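Local coordinates for protein beta-agarase D (Zobellia galactanivorans, PDB 4ASM) that cleaves the beta-1,4-linkages of agarose at random positions along the chain, with retention of the anomeric configuration, through its GH16 catalytic domain, at residues S32-V46 / G49-H61. Residues are numbered along the deposited sequence; the frame is centred on the assembly and turned at random.
Sequences SDDFNYTFNPTNNVV and GPNGNMKWYNKYH. With CA (calcium ion), chain B.
Asp33 OD2 accepts a hydrogen bond from Trp56 NE1 at 2.8 Å on its anti lone pair. On its syn lone pair it takes a second, from Tyr37 OH within the loop at 2.7 Å, while OD1 closes an Asx turn with Phe35 N. In this GH16 catalytic domain, a beta-sandwich jelly roll, the loop 32-46 thus fastens onto the short strand 56-57, between strands 47-48 and 112-125, and, one and three residues on, gives Asp34 O and Asn36 OD1 to the calcium ion, a site completed by Asp9, Gly89, Asp354 and water. Next to the carboxylate, Lys55 reaches Ser32 O with NZ (2.8 Å), its chain extended until a bend at chi4, -81°.

At the far end of the loop, Asn58 bridges the backbone: ND2 donates at 2.9 Å to Asn44 O, which lies close to the plane of the Asn58 amide, OD1 accepts from Val46 N, and its own backbone N donates to Val46 O. The Asn58 side chain also lies near that of Gln81, which probably binds substrate.

Between these anchors the packing is aromatic. The Tyr37 ring lies with one face over the Gly49-Pro50 peptide, Pro50 CD making a CH-pi contact 4.0 Å from the ring centroid. With an alanine at Tyr37, Asp33 OD2 would probably lose its syn donor and a gap open over Gly49 and Pro50. The planes of the Phe35 ring and the five-membered ring of Trp56 are near parallel, at 28°, but the rings are slid apart and barely overlap; their closest carbons, Phe35 CZ and Trp56 CZ2, are 3.5 Å apart.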
ATOM      1  N   SER A  32       6.947   3.255  15.806  1.00  7.64           N
ATOM      2  CA  SER A  32       6.343   1.933  15.972  1.00  7.83           C
ATOM      3  C   SER A  32       5.176   1.950  16.948  1.00  7.87           C
ATOM      4  O   SER A  32       5.123   2.774  17.857  1.00  8.47           O
ATOM      5  CB  SER A  32       7.410   0.933  16.404  1.00  8.06           C
ATOM      6  OG  SER A  32       8.451   0.906  15.446  1.00  7.72           O
ATOM      7  N   ASP A  33       4.238   1.031  16.763  1.00  7.47           N
ATOM      8  CA  ASP A  33       3.048   1.003  17.594  1.00  7.52           C
ATOM      9  C   ASP A  33       2.455  -0.410  17.612  1.00  8.10           C
ATOM     10  O   ASP A  33       2.127  -0.965  16.550  1.00  7.94           O
ATOM     11  CB  ASP A  33       2.008   1.999  17.052  1.00  8.01           C
ATOM     12  CG  ASP A  33       0.950   2.360  18.073  1.00  8.12           C
ATOM     13  OD1 ASP A  33       0.832   1.623  19.093  1.00  9.17           O
ATOM     14  OD2 ASP A  33       0.243   3.361  17.853  1.00  6.43           O
ATOM     15  N   ASP A  34       2.310  -1.001  18.795  1.00  8.08           N
ATOM     16  CA  ASP A  34       1.585  -2.268  18.885  1.00  8.70           C
ATOM     17  C   ASP A  34       0.120  -2.156  19.329  1.00  8.16           C
ATOM     18  O   ASP A  34      -0.526  -3.179  19.612  1.00  8.31           O
ATOM     19  CB  ASP A  34       2.365  -3.393  19.622  1.00  8.66           C
ATOM     20  CG  ASP A  34       2.716  -3.058  21.057  1.00 10.87           C
ATOM     21  OD1 ASP A  34       2.366  -1.954  21.534  1.00 11.51           O
ATOM     22  OD2 ASP A  34       3.375  -3.931  21.692  1.00 10.57           O
ATOM     23  N   PHE A  35      -0.403  -0.921  19.362  1.00  7.58           N
ATOM     24  CA  PHE A  35      -1.852  -0.649  19.422  1.00  8.34           C
ATOM     25  C   PHE A  35      -2.594  -1.332  20.573  1.00  9.44           C
ATOM     26  O   PHE A  35      -3.700  -1.828  20.384  1.00  9.60           O
ATOM     27  CB  PHE A  35      -2.530  -1.048  18.095  1.00  8.42           C
ATOM     28  CG  PHE A  35      -2.060  -0.249  16.899  1.00  6.97           C
ATOM     29  CD1 PHE A  35      -2.259   1.124  16.867  1.00  8.08           C
ATOM     30  CD2 PHE A  35      -1.471  -0.869  15.786  1.00  6.37           C
ATOM     31  CE1 PHE A  35      -1.857   1.881  15.771  1.00  8.69           C
ATOM     32  CE2 PHE A  35      -1.073  -0.113  14.678  1.00  7.12           C
ATOM     33  CZ  PHE A  35      -1.257   1.251  14.671  1.00  7.37           C
ATOM     34  N   ASN A  36      -2.016  -1.302  21.776  1.00 10.91           N
ATOM     35  CA  ASN A  36      -2.620  -2.044  22.895  1.00 11.85           C
ATOM     36  C   ASN A  36      -3.373  -1.161  23.899  1.00 13.05           C
ATOM     37  O   ASN A  36      -3.922  -1.640  24.907  1.00 14.20           O
ATOM     38  CB  ASN A  36      -1.580  -2.965  23.524  1.00 11.76           C
ATOM     39  CG  ASN A  36      -1.163  -4.084  22.568  1.00 11.16           C
ATOM     40  OD1 ASN A  36      -1.937  -4.464  21.664  1.00 11.55           O
ATOM     41  ND2 ASN A  36       0.049  -4.593  22.734  1.00 11.85           N
ATOM     42  N   TYR A  37      -3.467   0.107  23.542  1.00 11.13           N
ATOM     43  CA  TYR A  37      -4.113   1.135  24.331  1.00 11.44           C
ATOM     44  C   TYR A  37      -5.525   1.376  23.815  1.00 11.85           C
ATOM     45  O   TYR A  37      -5.975   0.723  22.856  1.00 12.25           O
ATOM     46  CB  TYR A  37      -3.266   2.415  24.259  1.00 10.48           C
ATOM     47  CG  TYR A  37      -2.938   2.883  22.842  1.00  9.77           C
ATOM     48  CD1 TYR A  37      -1.829   2.374  22.156  1.00  8.44           C
ATOM     49  CD2 TYR A  37      -3.738   3.825  22.206  1.00  9.08           C
ATOM     50  CE1 TYR A  37      -1.538   2.805  20.853  1.00  8.75           C
ATOM     51  CE2 TYR A  37      -3.467   4.239  20.913  1.00  8.71           C
ATOM     52  CZ  TYR A  37      -2.358   3.736  20.259  1.00  9.23           C
ATOM     53  OH  TYR A  37      -2.090   4.173  18.973  1.00  8.87           O
ATOM     54  N   THR A  38      -6.230   2.307  24.453  1.00 12.66           N
ATOM     55  CA  THR A  38      -7.553   2.704  24.025  1.00 13.67           C
ATOM     56  C   THR A  38      -7.497   4.070  23.363  1.00 13.80           C
ATOM     57  O   THR A  38      -6.928   5.015  23.912  1.00 15.27           O
ATOM     58  CB  THR A  38      -8.557   2.697  25.220  1.00 13.87           C
ATOM     59  OG1 THR A  38      -8.702   1.352  25.692  1.00 17.83           O
ATOM     60  CG2 THR A  38      -9.925   3.237  24.799  1.00 16.09           C
ATOM     61  N   PHE A  39      -8.032   4.145  22.145  1.00 12.25           N
ATOM     62  CA  PHE A  39      -8.339   5.402  21.501  1.00 11.43           C
ATOM     63  C   PHE A  39      -9.776   5.272  21.013  1.00 11.63           C
ATOM     64  O   PHE A  39     -10.057   4.484  20.101  1.00 11.50           O
ATOM     65  CB  PHE A  39      -7.384   5.699  20.334  1.00 11.03           C
ATOM     66  CG  PHE A  39      -7.850   6.835  19.457  1.00 10.26           C
ATOM     67  CD1 PHE A  39      -8.104   8.091  19.995  1.00 10.34           C
ATOM     68  CD2 PHE A  39      -8.051   6.640  18.092  1.00  8.01           C
ATOM     69  CE1 PHE A  39      -8.560   9.137  19.202  1.00  7.59           C
ATOM     70  CE2 PHE A  39      -8.522   7.670  17.283  1.00  8.24           C
ATOM     71  CZ  PHE A  39      -8.771   8.936  17.839  1.00 10.49           C
ATOM     72  N   ASN A  40     -10.696   5.998  21.642  1.00 12.22           N
ATOM     73  CA  ASN A  40     -12.085   5.953  21.215  1.00 12.58           C
ATOM     74  C   ASN A  40     -12.299   6.857  20.006  1.00 11.93           C
ATOM     75  O   ASN A  40     -11.717   7.944  19.934  1.00 11.67           O
ATOM     76  CB  ASN A  40     -13.056   6.309  22.352  1.00 14.39           C
ATOM     77  CG  ASN A  40     -13.160   5.210  23.398  1.00 16.94           C
ATOM     78  OD1 ASN A  40     -12.567   5.327  24.468  1.00 24.62           O
ATOM     79  ND2 ASN A  40     -13.901   4.136  23.093  1.00 19.13           N
ATOM     80  N   PRO A  41     -13.130   6.408  19.053  1.00 10.82           N
ATOM     81  CA  PRO A  41     -13.281   7.163  17.824  1.00 10.60           C
ATOM     82  C   PRO A  41     -13.927   8.519  18.082  1.00 11.07           C
ATOM     83  O   PRO A  41     -14.747   8.658  19.007  1.00 11.19           O
ATOM     84  CB  PRO A  41     -14.222   6.282  16.978  1.00 10.37           C
ATOM     85  CG  PRO A  41     -14.951   5.429  17.974  1.00 11.16           C
ATOM     86  CD  PRO A  41     -13.958   5.184  19.047  1.00 10.58           C
ATOM     87  N   THR A  42     -13.559   9.504  17.275  1.00 10.58           N
ATOM     88  CA  THR A  42     -14.061  10.871  17.405  1.00 10.78           C
ATOM     89  C   THR A  42     -14.145  11.537  16.036  1.00 10.71           C
ATOM     90  O   THR A  42     -13.306  11.253  15.166  1.00 11.27           O
ATOM     91  CB  THR A  42     -13.156  11.714  18.360  1.00 10.48           C
ATOM     92  OG1 THR A  42     -13.599  13.074  18.373  1.00 11.67           O
ATOM     93  CG2 THR A  42     -11.694  11.674  17.909  1.00 10.15           C
ATOM     94  N   ASN A  43     -15.131  12.416  15.857  1.00 11.57           N
ATOM     95  CA  ASN A  43     -15.279  13.265  14.660  1.00 12.56           C
ATOM     96  C   ASN A  43     -14.190  14.333  14.571  1.00 11.59           C
ATOM     97  O   ASN A  43     -13.974  14.913  13.515  1.00 12.17           O
ATOM     98  CB  ASN A  43     -16.635  14.007  14.664  1.00 14.08           C
ATOM     99  CG  ASN A  43     -17.833  13.108  14.355  1.00 16.76           C
ATOM    100  OD1 ASN A  43     -17.778  12.233  13.492  1.00 18.52           O
ATOM    101  ND2 ASN A  43     -18.948  13.360  15.048  1.00 21.19           N
ATOM    102  N   ASN A  44     -13.539  14.638  15.695  1.00 11.48           N
ATOM    103  CA  ASN A  44     -12.514  15.667  15.697  1.00 11.31           C
ATOM    104  C   ASN A  44     -11.215  15.151  15.108  1.00 10.42           C
ATOM    105  O   ASN A  44     -10.899  13.965  15.250  1.00 10.55           O
ATOM    106  CB  ASN A  44     -12.274  16.194  17.108  1.00 12.21           C
ATOM    107  CG  ASN A  44     -13.532  16.748  17.735  1.00 14.48           C
ATOM    108  OD1 ASN A  44     -14.312  17.439  17.078  1.00 18.29           O
ATOM    109  ND2 ASN A  44     -13.760  16.408  18.998  1.00 17.53           N
ATOM    110  N   VAL A  45     -10.471  16.042  14.463  1.00 10.50           N
ATOM    111  CA  VAL A  45      -9.108  15.718  14.033  1.00 10.46           C
ATOM    112  C   VAL A  45      -8.215  15.789  15.257  1.00 11.18           C
ATOM    113  O   VAL A  45      -8.065  16.863  15.866  1.00 12.37           O
ATOM    114  CB  VAL A  45      -8.579  16.707  12.978  1.00 10.39           C
ATOM    115  CG1 VAL A  45      -7.138  16.329  12.592  1.00 10.15           C
ATOM    116  CG2 VAL A  45      -9.486  16.718  11.776  1.00 10.22           C
ATOM    117  N   VAL A  46      -7.666  14.645  15.645  1.00 10.04           N
ATOM    118  CA  VAL A  46      -6.860  14.545  16.854  1.00 10.58           C
ATOM    119  C   VAL A  46      -5.630  13.658  16.646  1.00 10.57           C
ATOM    120  O   VAL A  46      -5.598  12.787  15.754  1.00 10.43           O
ATOM    121  CB  VAL A  46      -7.678  13.975  18.053  1.00 10.33           C
ATOM    122  CG1 VAL A  46      -8.883  14.846  18.384  1.00 12.05           C
ATOM    123  CG2 VAL A  46      -8.115  12.536  17.764  1.00 11.34           C
ATOM    124  N   GLY A  49      -2.287   7.901  20.510  1.00 10.11           N
ATOM    125  CA  GLY A  49      -1.186   7.024  20.864  1.00 10.61           C
ATOM    126  C   GLY A  49      -1.316   6.565  22.304  1.00 11.16           C
ATOM    127  O   GLY A  49      -2.262   6.942  22.996  1.00 11.59           O
ATOM    128  N   PRO A  50      -0.370   5.742  22.754  1.00 12.54           N
ATOM    129  CA  PRO A  50      -0.393   5.221  24.131  1.00 13.50           C
ATOM    130  C   PRO A  50      -0.011   6.311  25.116  1.00 15.87           C
ATOM    131  O   PRO A  50       0.704   7.248  24.754  1.00 15.62           O
ATOM    132  CB  PRO A  50       0.697   4.154  24.119  1.00 13.61           C
ATOM    133  CG  PRO A  50       1.654   4.609  23.017  1.00 12.94           C
ATOM    134  CD  PRO A  50       0.787   5.254  21.981  1.00 12.51           C
ATOM    135  N   ASN A  51      -0.472   6.192  26.358  1.00 17.89           N
ATOM    136  CA  ASN A  51      -0.114   7.167  27.403  1.00 20.31           C
ATOM    137  C   ASN A  51      -0.192   8.605  26.870  1.00 21.05           C
ATOM    138  O   ASN A  51      -1.221   9.011  26.327  1.00 21.32           O
ATOM    139  CB  ASN A  51       1.285   6.861  27.951  1.00 21.23           C
ATOM    140  CG  ASN A  51       1.419   7.169  29.442  1.00 24.73           C
ATOM    141  OD1 ASN A  51       1.189   8.296  29.881  1.00 29.12           O
ATOM    142  ND2 ASN A  51       1.816   6.162  30.220  1.00 29.62           N
ATOM    143  N   GLY A  52       0.902   9.354  27.007  1.00 21.61           N
ATOM    144  CA  GLY A  52       0.963  10.719  26.472  1.00 22.56           C
ATOM    145  C   GLY A  52       1.328  10.805  24.992  1.00 23.24           C
ATOM    146  O   GLY A  52       1.083  11.834  24.340  1.00 23.68           O
ATOM    147  N   ASN A  53       1.901   9.729  24.454  1.00 22.60           N
ATOM    148  CA  ASN A  53       2.479   9.752  23.105  1.00 22.22           C
ATOM    149  C   ASN A  53       1.510  10.115  21.986  1.00 21.08           C
ATOM    150  O   ASN A  53       0.371   9.644  21.934  1.00 21.84           O
ATOM    151  CB  ASN A  53       3.137   8.415  22.766  1.00 23.17           C
ATOM    152  CG  ASN A  53       4.344   8.113  23.625  1.00 25.03           C
ATOM    153  OD1 ASN A  53       4.772   8.928  24.450  1.00 29.22           O
ATOM    154  ND2 ASN A  53       4.906   6.925  23.436  1.00 26.61           N
ATOM    155  N   MET A  54       1.969  10.965  21.087  1.00 19.09           N
ATOM    156  CA  MET A  54       1.226  11.246  19.874  1.00 17.95           C
ATOM    157  C   MET A  54       1.953  10.484  18.785  1.00 15.10           C
ATOM    158  O   MET A  54       3.027  10.901  18.352  1.00 15.80           O
ATOM    159  CB  MET A  54       1.272  12.733  19.546  1.00 18.53           C
ATOM    160  CG  MET A  54       0.801  13.635  20.650  1.00 19.77           C
ATOM    161  SD  MET A  54       1.531  15.283  20.471  1.00 22.07           S
ATOM    162  CE  MET A  54       0.383  16.203  21.509  1.00 21.75           C
ATOM    163  N   LYS A  55       1.386   9.368  18.338  1.00 10.62           N
ATOM    164  CA  LYS A  55       2.026   8.606  17.273  1.00  8.25           C
ATOM    165  C   LYS A  55       1.320   8.761  15.932  1.00  7.08           C
ATOM    166  O   LYS A  55       1.934   8.531  14.899  1.00  6.90           O
ATOM    167  CB  LYS A  55       2.061   7.121  17.629  1.00  8.20           C
ATOM    168  CG  LYS A  55       3.038   6.780  18.726  1.00  8.16           C
ATOM    169  CD  LYS A  55       3.100   5.289  18.952  1.00  8.96           C
ATOM    170  CE  LYS A  55       4.071   4.955  20.075  1.00 10.23           C
ATOM    171  NZ  LYS A  55       5.465   4.971  19.556  1.00 10.38           N
ATOM    172  N   TRP A  56       0.034   9.085  15.963  1.00  6.53           N
ATOM    173  CA  TRP A  56      -0.787   9.174  14.766  1.00  6.53           C
ATOM    174  C   TRP A  56      -1.738  10.344  14.858  1.00  7.12           C
ATOM    175  O   TRP A  56      -2.016  10.837  15.962  1.00  6.95           O
ATOM    176  CB  TRP A  56      -1.665   7.915  14.602  1.00  6.45           C
ATOM    177  CG  TRP A  56      -0.935   6.613  14.672  1.00  5.21           C
ATOM    178  CD1 TRP A  56      -0.659   5.897  15.789  1.00  5.22           C
ATOM    179  CD2 TRP A  56      -0.399   5.863  13.570  1.00  4.96           C
ATOM    180  NE1 TRP A  56       0.015   4.750  15.469  1.00  6.93           N
ATOM    181  CE2 TRP A  56       0.199   4.704  14.112  1.00  6.25           C
ATOM    182  CE3 TRP A  56      -0.383   6.049  12.172  1.00  6.00           C
ATOM    183  CZ2 TRP A  56       0.834   3.731  13.315  1.00  6.61           C
ATOM    184  CZ3 TRP A  56       0.248   5.092  11.377  1.00  6.10           C
ATOM    185  CH2 TRP A  56       0.848   3.936  11.951  1.00  5.29           C
ATOM    186  N   TYR A  57      -2.273  10.759  13.719  1.00  6.44           N
ATOM    187  CA  TYR A  57      -3.528  11.518  13.697  1.00  6.20           C
ATOM    188  C   TYR A  57      -4.534  10.857  12.757  1.00  6.34           C
ATOM    189  O   TYR A  57      -4.154  10.143  11.811  1.00  6.42           O
ATOM    190  CB  TYR A  57      -3.340  13.017  13.411  1.00  6.86           C
ATOM    191  CG  TYR A  57      -2.522  13.369  12.197  1.00  5.62           C
ATOM    192  CD1 TYR A  57      -1.145  13.531  12.290  1.00  6.43           C
ATOM    193  CD2 TYR A  57      -3.126  13.566  10.954  1.00  5.61           C
ATOM    194  CE1 TYR A  57      -0.385  13.880  11.175  1.00  6.77           C
ATOM    195  CE2 TYR A  57      -2.373  13.912   9.836  1.00  6.17           C
ATOM    196  CZ  TYR A  57      -1.008  14.062   9.954  1.00  7.48           C
ATOM    197  OH  TYR A  57      -0.266  14.401   8.832  1.00  7.62           O
ATOM    198  N   ASN A  58      -5.816  11.086  13.038  1.00  6.67           N
ATOM    199  CA  ASN A  58      -6.911  10.387  12.369  1.00  6.92           C
ATOM    200  C   ASN A  58      -7.350  11.039  11.064  1.00  6.57           C
ATOM    201  O   ASN A  58      -8.557  11.106  10.756  1.00  7.07           O
ATOM    202  CB  ASN A  58      -8.100  10.166  13.332  1.00  6.38           C
ATOM    203  CG  ASN A  58      -8.685  11.475  13.875  1.00  7.44           C
ATOM    204  OD1 ASN A  58      -8.095  12.556  13.720  1.00  7.83           O
ATOM    205  ND2 ASN A  58      -9.857  11.378  14.513  1.00  8.54           N
ATOM    206  N   LYS A  59      -6.366  11.467  10.269  1.00  7.01           N
ATOM    207  CA  LYS A  59      -6.650  12.105   9.000  1.00  7.30           C
ATOM    208  C   LYS A  59      -5.556  11.771   7.989  1.00  6.86           C
ATOM    209  O   LYS A  59      -4.451  11.421   8.369  1.00  7.12           O
ATOM    210  CB  LYS A  59      -6.774  13.636   9.212  1.00  7.64           C
ATOM    211  CG  LYS A  59      -7.213  14.434   7.998  1.00  8.33           C
ATOM    212  CD  LYS A  59      -7.471  15.882   8.435  1.00  8.71           C
ATOM    213  CE  LYS A  59      -7.835  16.752   7.246  1.00 12.06           C
ATOM    214  NZ  LYS A  59      -8.403  18.065   7.706  1.00 15.27           N
ATOM    215  N   TYR A  60      -5.905  11.886   6.711  1.00  6.85           N
ATOM    216  CA  TYR A  60      -4.922  11.852   5.639  1.00  6.52           C
ATOM    217  C   TYR A  60      -3.850  12.917   5.875  1.00  6.87           C
ATOM    218  O   TYR A  60      -4.092  13.926   6.527  1.00  7.86           O
ATOM    219  CB  TYR A  60      -5.672  12.139   4.351  1.00  7.09           C
ATOM    220  CG  TYR A  60      -4.898  12.094   3.074  1.00  7.61           C
ATOM    221  CD1 TYR A  60      -4.259  10.916   2.653  1.00  6.54           C
ATOM    222  CD2 TYR A  60      -4.856  13.200   2.237  1.00  7.16           C
ATOM    223  CE1 TYR A  60      -3.586  10.855   1.414  1.00  8.11           C
ATOM    224  CE2 TYR A  60      -4.174  13.152   1.024  1.00  7.90           C
ATOM    225  CZ  TYR A  60      -3.546  11.981   0.613  1.00  7.09           C
ATOM    226  OH  TYR A  60      -2.876  11.930  -0.604  1.00 10.32           O
ATOM    227  N   HIS A  61      -2.668  12.691   5.316  1.00  5.89           N
ATOM    228  CA  HIS A  61      -1.457  13.407   5.737  1.00  5.74           C
ATOM    229  C   HIS A  61      -1.438  14.902   5.428  1.00  6.52           C
ATOM    230  O   HIS A  61      -1.937  15.349   4.389  1.00  7.18           O
ATOM    231  CB  HIS A  61      -0.205  12.699   5.161  1.00  6.19           C
ATOM    232  CG  HIS A  61       0.001  12.881   3.682  1.00  5.58           C
ATOM    233  ND1 HIS A  61       1.253  12.787   3.114  1.00  6.73           N
ATOM    234  CD2 HIS A  61      -0.855  13.169   2.670  1.00  7.67           C
ATOM    235  CE1 HIS A  61       1.154  12.988   1.813  1.00  5.70           C
ATOM    236  NE2 HIS A  61      -0.112  13.222   1.515  1.00  7.40           N
TER
HETATM  237 CA    CA B1359      -1.513  -5.312  19.364  1.00  8.99          CA
HETATM  238  O   HOH W   1      -4.888   6.846  22.364  1.00 24.37           O
HETATM  239  O   HOH W   2     -11.355   8.613  15.452  1.00  8.10           O
HETATM  240  O   HOH W   3      -2.574  -7.092  20.625  1.00 13.14           O